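Side-chain contacts in putative metal-dependent hydrolase (Bacillus subtilis, PDB 6KNS), which probably acts as a zinc-dependent hydrolase of the metallo-beta-lactamase fold, perhaps a tRNA 3'-processing endoribonuclease: residues Gly17-Ala20 against Ala24-Gly27; Thr216-Phe221 against Val239-Ser244. All coordinates share one frame; numbering follows the deposited sequence.

Contact 1: residues Gly17-Ala20 against Ala24-Gly27; sequences GFPA and ATSG
Thr25 and Ala24 pack against Pro19 and the Phe18-Pro19 peptide in a van der Waals contact of side chain on backbone, within the loop that joins strand 7-13 to strand 27-32. The protein has the metallo-beta-lactamase fold, and this loop lies beside its two-zinc site. The contact is small and mostly buried. Thr25 has the largest share, and its CB points toward 17-20. CG2 is set beside the backbone N and opposite the carbonyl carbon, while OG1 lies between the two (chi1 72°). This sends the methyl and the hydroxyl to different tasks. OG1 is gripped by two hydrogen bonds, one with the carbonyl O of Asp69 and one with the backbone N of Ser43. Those bonds fix the rotation of the side chain and so the place of the methyl. Asp69 is a zinc ligand, and its OD2 also accepts a hydrogen bond from Gly17 N. Both segments are thus tied to the same metal-binding residue, as second-shell neighbours of the site. Gly17 C lies 4.1 Å from Thr25 CG2. Pro19 adds two of its ring atoms. CB faces the Ala24 backbone, at 4.1 Å from Ala24 CA, and CD lies 3.8 Å from Thr25 CG2. The second subunit adds to the packing here, with its Pro76 on Phe18 and its Leu46 on Pro19. The tightest approach is made by the Thr25 methyl over the flat face of the Phe18-Pro19 peptide: CG2 stands almost straight above Phe18 C at 3.2 Å, and Pro19 N is 3.4 Å from the same CG2.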
# COMPACT_ATOMS: atom_id res chain seq x y z
N GLY A 17 3.93 -4.80 10.53
CA GLY A 17 5.12 -4.38 9.79
C GLY A 17 4.95 -4.27 8.28
O GLY A 17 5.17 -3.20 7.69
N PHE A 18 4.54 -5.36 7.65
CA PHE A 18 4.49 -5.46 6.19
C PHE A 18 3.57 -6.66 5.87
O PHE A 18 3.36 -7.51 6.70
CB PHE A 18 5.89 -5.71 5.62
CG PHE A 18 6.50 -7.04 6.05
CD1 PHE A 18 7.18 -7.15 7.24
CD2 PHE A 18 6.42 -8.18 5.26
CE1 PHE A 18 7.75 -8.35 7.63
CE2 PHE A 18 7.00 -9.38 5.65
CZ PHE A 18 7.66 -9.46 6.84
N PRO A 19 3.02 -6.70 4.68
CA PRO A 19 2.03 -7.74 4.39
C PRO A 19 2.69 -9.07 4.07
O PRO A 19 3.70 -9.12 3.36
CB PRO A 19 1.34 -7.19 3.14
CG PRO A 19 2.45 -6.43 2.45
CD PRO A 19 3.13 -5.74 3.57
N ALA A 20 2.14 -10.15 4.61
CA ALA A 20 2.37 -11.48 4.06
C ALA A 20 1.79 -11.48 2.64
O ALA A 20 0.99 -10.60 2.27
CB ALA A 20 1.64 -12.57 4.93
N ALA A 24 -2.61 -8.13 4.10
CA ALA A 24 -2.56 -6.70 4.38
C ALA A 24 -2.03 -6.39 5.76
O ALA A 24 -1.97 -7.27 6.64
CB ALA A 24 -3.94 -6.04 4.14
N THR A 25 -1.62 -5.14 5.98
CA THR A 25 -1.25 -4.69 7.35
C THR A 25 -2.44 -3.91 7.92
O THR A 25 -3.53 -3.95 7.34
CB THR A 25 0.07 -3.92 7.40
OG1 THR A 25 -0.07 -2.62 6.82
CG2 THR A 25 1.18 -4.68 6.65
N SER A 26 -2.27 -3.27 9.09
CA SER A 26 -3.39 -2.76 9.85
C SER A 26 -4.43 -1.91 9.11
O SER A 26 -4.12 -0.89 8.52
CB SER A 26 -2.90 -1.99 11.06
OG SER A 26 -2.15 -2.82 11.93
N GLY A 27 -5.67 -2.35 9.21
CA GLY A 27 -6.85 -1.64 8.72
C GLY A 27 -8.12 -2.33 9.22
O GLY A 27 -8.28 -3.56 9.06

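Contact 2: residues Thr216-Phe221 against Val239-Ser244; sequences THLPHF and VNIAKS. With ZN (zinc ion), chain G.
Leu218 reaches across to Ile241 and Ala242. Its CB already points toward 239-244. CG stands opposite the carbonyl carbon and beside the backbone N (chi1 -59°), and CD1 continues the extended line away from CA (chi2 173°). CB and CG make no close contact with 239-244 themselves and serve to carry CD1 there. CD1 is therefore the atom that goes deepest. It lies 3.9 Å from Ile241 CG2, an apolar contact in which the two side chains meet at a slant. The same methyl is 3.6 Å from the carbonyl O of Ala242. The other branch, CD2, turns back over its own segment and rests 3.9 Å from Thr216 CA. Leu227 of helix 225-231 also packs on Leu218. These residues lie where two neighbouring parallel strands, 212-216 and 238-241, run out into loops. With helix 225-231 between them in sequence, the strands form a beta-alpha-beta crossover of the metallo-beta-lactamase fold. A second meeting point lies at the strand ends, where the CA atoms of Thr216 and Ala242 are 5.2 Å apart. The methyl of Ala242 points at Thr216, with CB 3.6 Å from Thr216 CB and also 3.6 Å from its OG1. The Thr216 hydroxyl is satisfied by a hydrogen bond with Tyr28 OH. Between Thr216 and Leu218 the chain turns sharply: His217 has a left-handed backbone conformation, and its CB points away from 239-244. Its NE2 binds a zinc ion at 2.1 Å. Asp69, His70 and Asp161 complete the protein ligands of that zinc ion.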
# COMPACT_ATOMS: atom_id res chain seq x y z
N THR A 216 -4.24 -9.59 16.74
CA THR A 216 -3.90 -9.03 15.44
C THR A 216 -2.44 -8.49 15.43
O THR A 216 -1.64 -8.75 16.35
CB THR A 216 -4.96 -7.97 15.07
OG1 THR A 216 -4.76 -7.54 13.72
CG2 THR A 216 -4.91 -6.74 16.02
N HIS A 217 -2.08 -7.80 14.36
CA HIS A 217 -0.72 -7.28 14.17
C HIS A 217 0.27 -8.43 14.23
O HIS A 217 1.26 -8.40 14.94
CB HIS A 217 -0.39 -6.23 15.21
CG HIS A 217 0.58 -5.20 14.75
ND1 HIS A 217 1.94 -5.38 14.83
CD2 HIS A 217 0.38 -4.00 14.15
CE1 HIS A 217 2.54 -4.30 14.35
NE2 HIS A 217 1.61 -3.45 13.92
N LEU A 218 -0.03 -9.44 13.41
CA LEU A 218 0.53 -10.78 13.54
C LEU A 218 1.96 -10.87 13.03
O LEU A 218 2.36 -10.10 12.15
CB LEU A 218 -0.35 -11.76 12.76
CG LEU A 218 -1.80 -11.83 13.18
CD1 LEU A 218 -2.61 -12.75 12.18
CD2 LEU A 218 -1.89 -12.29 14.65
N PRO A 219 2.74 -11.82 13.57
CA PRO A 219 4.13 -12.01 13.15
C PRO A 219 4.24 -12.84 11.87
O PRO A 219 3.28 -13.43 11.44
CB PRO A 219 4.74 -12.79 14.31
CG PRO A 219 3.59 -13.56 14.91
CD PRO A 219 2.38 -12.65 14.73
N HIS A 220 5.42 -12.85 11.26
CA HIS A 220 5.67 -13.56 10.02
C HIS A 220 6.48 -14.85 10.27
O HIS A 220 7.25 -15.27 9.42
CB HIS A 220 6.43 -12.61 9.05
CG HIS A 220 5.65 -11.38 8.71
ND1 HIS A 220 4.87 -11.28 7.58
CD2 HIS A 220 5.46 -10.23 9.40
CE1 HIS A 220 4.26 -10.12 7.56
NE2 HIS A 220 4.61 -9.45 8.65
N PHE A 221 6.32 -15.46 11.44
CA PHE A 221 6.94 -16.77 11.71
C PHE A 221 6.08 -17.47 12.75
O PHE A 221 5.26 -16.84 13.41
CB PHE A 221 8.38 -16.61 12.23
CG PHE A 221 8.45 -15.96 13.56
CD1 PHE A 221 8.35 -14.58 13.67
CD2 PHE A 221 8.58 -16.72 14.72
CE1 PHE A 221 8.38 -13.95 14.95
CE2 PHE A 221 8.62 -16.12 15.98
CZ PHE A 221 8.51 -14.73 16.10
N VAL A 239 -11.28 -16.34 22.19
CA VAL A 239 -10.11 -15.76 21.55
C VAL A 239 -10.03 -16.24 20.08
O VAL A 239 -10.00 -17.45 19.80
CB VAL A 239 -8.79 -16.16 22.28
CG1 VAL A 239 -7.58 -15.42 21.63
CG2 VAL A 239 -8.86 -15.86 23.79
N ASN A 240 -9.95 -15.26 19.17
CA ASN A 240 -9.78 -15.50 17.75
C ASN A 240 -8.51 -14.84 17.22
O ASN A 240 -7.98 -13.89 17.80
CB ASN A 240 -10.98 -14.96 16.97
CG ASN A 240 -12.26 -15.68 17.36
OD1 ASN A 240 -12.37 -16.86 17.13
ND2 ASN A 240 -13.20 -14.98 17.97
N ILE A 241 -8.04 -15.37 16.11
CA ILE A 241 -6.93 -14.82 15.34
C ILE A 241 -7.54 -14.00 14.20
O ILE A 241 -8.38 -14.48 13.46
CB ILE A 241 -6.05 -15.95 14.74
CG1 ILE A 241 -5.54 -16.90 15.86
CG2 ILE A 241 -4.85 -15.37 13.98
CD1 ILE A 241 -4.91 -16.13 17.02
N ALA A 242 -7.10 -12.76 14.07
CA ALA A 242 -7.54 -11.86 13.02
C ALA A 242 -7.16 -12.40 11.63
O ALA A 242 -6.13 -13.03 11.49
CB ALA A 242 -6.88 -10.47 13.23
N LYS A 243 -7.98 -12.14 10.61
CA LYS A 243 -7.61 -12.36 9.19
C LYS A 243 -8.42 -11.36 8.37
O LYS A 243 -9.47 -10.91 8.83
CB LYS A 243 -7.92 -13.81 8.75
CG LYS A 243 -9.45 -14.24 8.87
CD LYS A 243 -9.79 -15.53 8.04
CE LYS A 243 -8.99 -16.73 8.50
NZ LYS A 243 -9.36 -17.97 7.73
N SER A 244 -7.97 -10.99 7.17
CA SER A 244 -8.79 -10.12 6.32
C SER A 244 -10.13 -10.81 6.15
O SER A 244 -10.17 -12.00 5.94
CB SER A 244 -8.18 -9.87 4.92
OG SER A 244 -6.91 -9.22 5.00
ZN ZN G . 2.24 -1.45 13.68

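From the N terminus, strand 7-13 leads into contact 1, which closes a short loop of only three intervening residues before strand 27-32. Much later, strand 212-216 leads into contact 2. This closes a longer connection that contains helix 225-231 and returns on strand 238-241. The contacts follow in series and neither nest nor cross. The first belongs to a loop of one sheet, the second to strand ends of the other. Their centres are 10 Å apart, and their loops touch near the zinc site. Phe18 and His220 stack their rings, and Ser26 OG lies 3.6 Å from His217 CD2. The two sheets are thus joined beside the metals.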